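Local coordinates for 4-hydroxybutyrate CoA-transferase (Porphyromonas gingivalis, PDB 3EH7), which probably transfers coenzyme A from an acyl-CoA to a carboxylate such as acetate or 4-hydroxybutyrate, at residues I202-E211 against N353-P361. Sequence-based numbering, arbitrary orientation. Where two conformers were deposited one is given.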
loop_
_atom_site.group_PDB
_atom_site.type_symbol
_atom_site.label_atom_id
_atom_site.label_comp_id
_atom_site.label_asym_id
_atom_site.label_seq_id
_atom_site.Cartn_x
_atom_site.Cartn_y
_atom_site.Cartn_z
ATOM N N ILE A 202 11.698 14.819 -19.953
ATOM C CA ILE A 202 11.144 13.792 -19.032
ATOM C C ILE A 202 11.132 12.417 -19.726
ATOM O O ILE A 202 11.601 11.420 -19.167
ATOM C CB ILE A 202 9.718 14.160 -18.504
ATOM C CG1 ILE A 202 9.767 15.465 -17.682
ATOM C CG2 ILE A 202 9.119 13.001 -17.645
ATOM C CD1 ILE A 202 8.434 16.184 -17.543
ATOM N N GLY A 203 10.639 12.385 -20.965
ATOM C CA GLY A 203 10.535 11.158 -21.727
ATOM C C GLY A 203 11.870 10.464 -21.901
ATOM O O GLY A 203 11.971 9.257 -21.827
ATOM N N ARG A 204 12.886 11.265 -22.160
ATOM C CA ARG A 204 14.230 10.772 -22.378
ATOM C C ARG A 204 14.792 10.156 -21.092
ATOM O O ARG A 204 15.457 9.114 -21.128
ATOM C CB ARG A 204 15.113 11.921 -22.856
ATOM C CG ARG A 204 16.151 11.530 -23.865
ATOM C CD ARG A 204 17.086 12.692 -24.122
ATOM N NE ARG A 204 16.438 13.765 -24.866
ATOM C CZ ARG A 204 16.441 13.854 -26.191
ATOM N NH1 ARG A 204 15.833 14.871 -26.786
ATOM N NH2 ARG A 204 17.049 12.927 -26.921
ATOM N N ASN A 205 14.519 10.789 -19.956
ATOM C CA ASN A 205 14.899 10.241 -18.658
ATOM C C ASN A 205 14.153 8.945 -18.354
ATOM O O ASN A 205 14.742 8.002 -17.858
ATOM C CB ASN A 205 14.639 11.264 -17.551
ATOM C CG ASN A 205 15.665 12.384 -17.526
ATOM O OD1 ASN A 205 16.793 12.224 -17.971
ATOM N ND2 ASN A 205 15.267 13.524 -16.998
ATOM N N CYS A 206 12.862 8.891 -18.675
ATOM C CA CYS A 206 12.107 7.668 -18.478
ATOM C C CYS A 206 12.708 6.535 -19.278
ATOM O O CYS A 206 12.910 5.459 -18.732
ATOM C CB CYS A 206 10.639 7.844 -18.851
ATOM S SG CYS A 206 9.793 8.829 -17.628
ATOM N N ALA A 207 13.022 6.791 -20.558
ATOM C CA ALA A 207 13.597 5.765 -21.451
ATOM C C ALA A 207 14.891 5.164 -20.940
ATOM O O ALA A 207 15.183 3.973 -21.143
ATOM C CB ALA A 207 13.825 6.332 -22.864
ATOM N N GLU A 208 15.679 6.004 -20.304
ATOM C CA GLU A 208 16.908 5.574 -19.672
ATOM C C GLU A 208 16.659 4.468 -18.659
ATOM O O GLU A 208 17.546 3.688 -18.369
ATOM C CB GLU A 208 17.457 6.753 -18.902
ATOM C CG GLU A 208 18.927 6.860 -18.830
ATOM C CD GLU A 208 19.319 8.271 -18.446
ATOM O OE1 GLU A 208 19.447 9.144 -19.347
ATOM O OE2 GLU A 208 19.477 8.502 -17.233
ATOM N N LEU A 209 15.470 4.451 -18.057
ATOM C CA LEU A 209 15.220 3.525 -16.961
ATOM C C LEU A 209 14.571 2.228 -17.464
ATOM O O LEU A 209 14.362 1.284 -16.682
ATOM C CB LEU A 209 14.379 4.219 -15.876
ATOM C CG LEU A 209 15.034 5.387 -15.133
ATOM C CD1 LEU A 209 14.028 6.034 -14.157
ATOM C CD2 LEU A 209 16.285 4.948 -14.377
ATOM N N ILE A 210 14.278 2.178 -18.768
ATOM C CA ILE A 210 13.612 1.049 -19.385
ATOM C C ILE A 210 14.610 0.214 -20.159
ATOM O O ILE A 210 15.206 0.694 -21.134
ATOM C CB ILE A 210 12.499 1.526 -20.341
ATOM C CG1 ILE A 210 11.393 2.195 -19.530
ATOM C CG2 ILE A 210 11.959 0.323 -21.190
ATOM C CD1 ILE A 210 10.343 2.928 -20.308
ATOM N N GLU A 211 14.821 -1.021 -19.713
ATOM C CA GLU A 211 15.754 -1.915 -20.370
ATOM C C GLU A 211 15.007 -2.864 -21.293
ATOM O O GLU A 211 13.780 -2.989 -21.222
ATOM C CB GLU A 211 16.520 -2.740 -19.349
ATOM C CG GLU A 211 17.382 -1.926 -18.386
ATOM C CD GLU A 211 17.618 -2.700 -17.089
ATOM O OE1 GLU A 211 16.752 -2.646 -16.176
ATOM O OE2 GLU A 211 18.661 -3.390 -16.995
ATOM N N ASN A 353 13.163 -7.123 -10.584
ATOM C CA ASN A 353 13.796 -5.917 -11.117
ATOM C C ASN A 353 12.784 -4.817 -11.473
ATOM O O ASN A 353 13.017 -4.026 -12.374
ATOM C CB ASN A 353 14.667 -6.276 -12.328
ATOM C CG ASN A 353 15.385 -5.069 -12.934
ATOM O OD1 ASN A 353 15.815 -4.148 -12.226
ATOM N ND2 ASN A 353 15.512 -5.066 -14.268
ATOM N N GLY A 354 11.654 -4.773 -10.767
ATOM C CA GLY A 354 10.637 -3.762 -10.997
ATOM C C GLY A 354 11.031 -2.339 -10.595
ATOM O O GLY A 354 11.884 -2.141 -9.719
ATOM N N LYS A 355 10.411 -1.351 -11.258
ATOM C CA LYS A 355 10.666 0.074 -11.035
ATOM C C LYS A 355 9.345 0.785 -11.150
ATOM O O LYS A 355 8.582 0.434 -11.998
ATOM C CB LYS A 355 11.540 0.660 -12.154
ATOM C CG LYS A 355 12.830 -0.088 -12.400
ATOM C CD LYS A 355 13.789 0.658 -13.339
ATOM C CE LYS A 355 14.877 -0.299 -13.758
ATOM N NZ LYS A 355 15.918 0.277 -14.659
ATOM N N SER A 356 9.070 1.770 -10.299
ATOM C CA SER A 356 8.025 2.694 -10.587
ATOM C C SER A 356 8.610 4.086 -10.622
ATOM O O SER A 356 9.546 4.441 -9.873
ATOM C CB SER A 356 6.885 2.610 -9.590
ATOM O OG SER A 356 7.218 3.194 -8.384
ATOM N N ILE A 357 8.040 4.865 -11.527
ATOM C CA ILE A 357 8.477 6.211 -11.812
ATOM C C ILE A 357 7.305 7.160 -11.680
ATOM O O ILE A 357 6.232 6.924 -12.236
ATOM C CB ILE A 357 9.034 6.318 -13.269
ATOM C CG1 ILE A 357 10.205 5.356 -13.443
ATOM C CG2 ILE A 357 9.423 7.769 -13.596
ATOM C CD1 ILE A 357 10.510 4.984 -14.873
HETATM N N MSE A 358 7.514 8.221 -10.926
HETATM C CA MSE A 358 6.615 9.378 -10.894
HETATM C C MSE A 358 7.288 10.443 -11.806
HETATM O O MSE A 358 8.273 11.027 -11.429
HETATM C CB MSE A 358 6.457 9.887 -9.476
HETATM C CG MSE A 358 5.691 8.904 -8.533
HETATM SE SE MSE A 358 3.847 8.716 -9.179
HETATM C CE MSE A 358 3.383 7.125 -8.193
ATOM N N ALA A 359 6.749 10.613 -13.006
ATOM C CA ALA A 359 7.280 11.481 -14.054
ATOM C C ALA A 359 6.405 12.730 -14.143
ATOM O O ALA A 359 5.188 12.660 -14.475
ATOM C CB ALA A 359 7.288 10.754 -15.385
ATOM N N ILE A 360 7.000 13.862 -13.804
ATOM C CA ILE A 360 6.249 15.103 -13.678
ATOM C C ILE A 360 7.066 16.291 -14.177
ATOM O O ILE A 360 8.299 16.278 -14.073
ATOM C CB ILE A 360 5.828 15.368 -12.224
ATOM C CG1 ILE A 360 7.022 15.228 -11.277
ATOM C CG2 ILE A 360 4.735 14.391 -11.823
ATOM C CD1 ILE A 360 6.783 15.876 -9.972
ATOM N N PRO A 361 6.376 17.308 -14.731
ATOM C CA PRO A 361 6.985 18.600 -14.958
ATOM C C PRO A 361 7.395 19.156 -13.601
ATOM O O PRO A 361 6.691 18.936 -12.615
ATOM C CB PRO A 361 5.846 19.434 -15.543
ATOM C CG PRO A 361 4.811 18.514 -15.930
ATOM C CD PRO A 361 4.950 17.302 -15.105
#
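Lys355 NZ is gripped by a backbone carbonyl oxygen and a carboxylate oxygen of residues 209-211. The stronger bond, 2.7 Å, runs from NZ to Leu209 O. The donor lies tilted about 30° from the carbonyl plane. A weak hydrogen bond of 3.4 Å, part of a salt bridge, links NZ to Glu211 OE1, the two side chains crossing at about a right angle. The lysine reaches both because its chain is extended beyond CG, with CD and CE lying close to the same Leu209 carbonyl oxygen. Glu211 OE1 also accepts a weak, nearly straight bond from Asn353 ND2 (3.3 Å), the carboxylate and amide planes 86° apart; the same ND2 is hydrogen-bonded to Asn309. Farther along, the contact turns apolar. CD1 of Leu209 rests against CD1 of Ile357 at 3.7 Å, and Cys206 SG touches both Ala359 CB and Ile357 CG2. Ile202 divides its branches: CG2, anti to the backbone N, packs on Ala359 CB at 3.7 Å, while CD1 extends to the Ile360-Pro361 peptide. Helix 202-208 runs antiparallel to strand 355-359 across one face of the mixed sheet, their segment axes approaching to 10.0 Å, as in a Rossmann-like alpha/beta layer. Strands 310-314 and 391-394 flank this strand and extend the floor, and helix 222-229 packs beside Ile202 and Cys206. The buried part is thus held by aliphatic and sulfur contacts, whereas at the more open end the short NZ to Leu209 O bond joins the backbone at residue 209 to the strand, and the weak Glu211 pairing probably adds little beyond charge compensation.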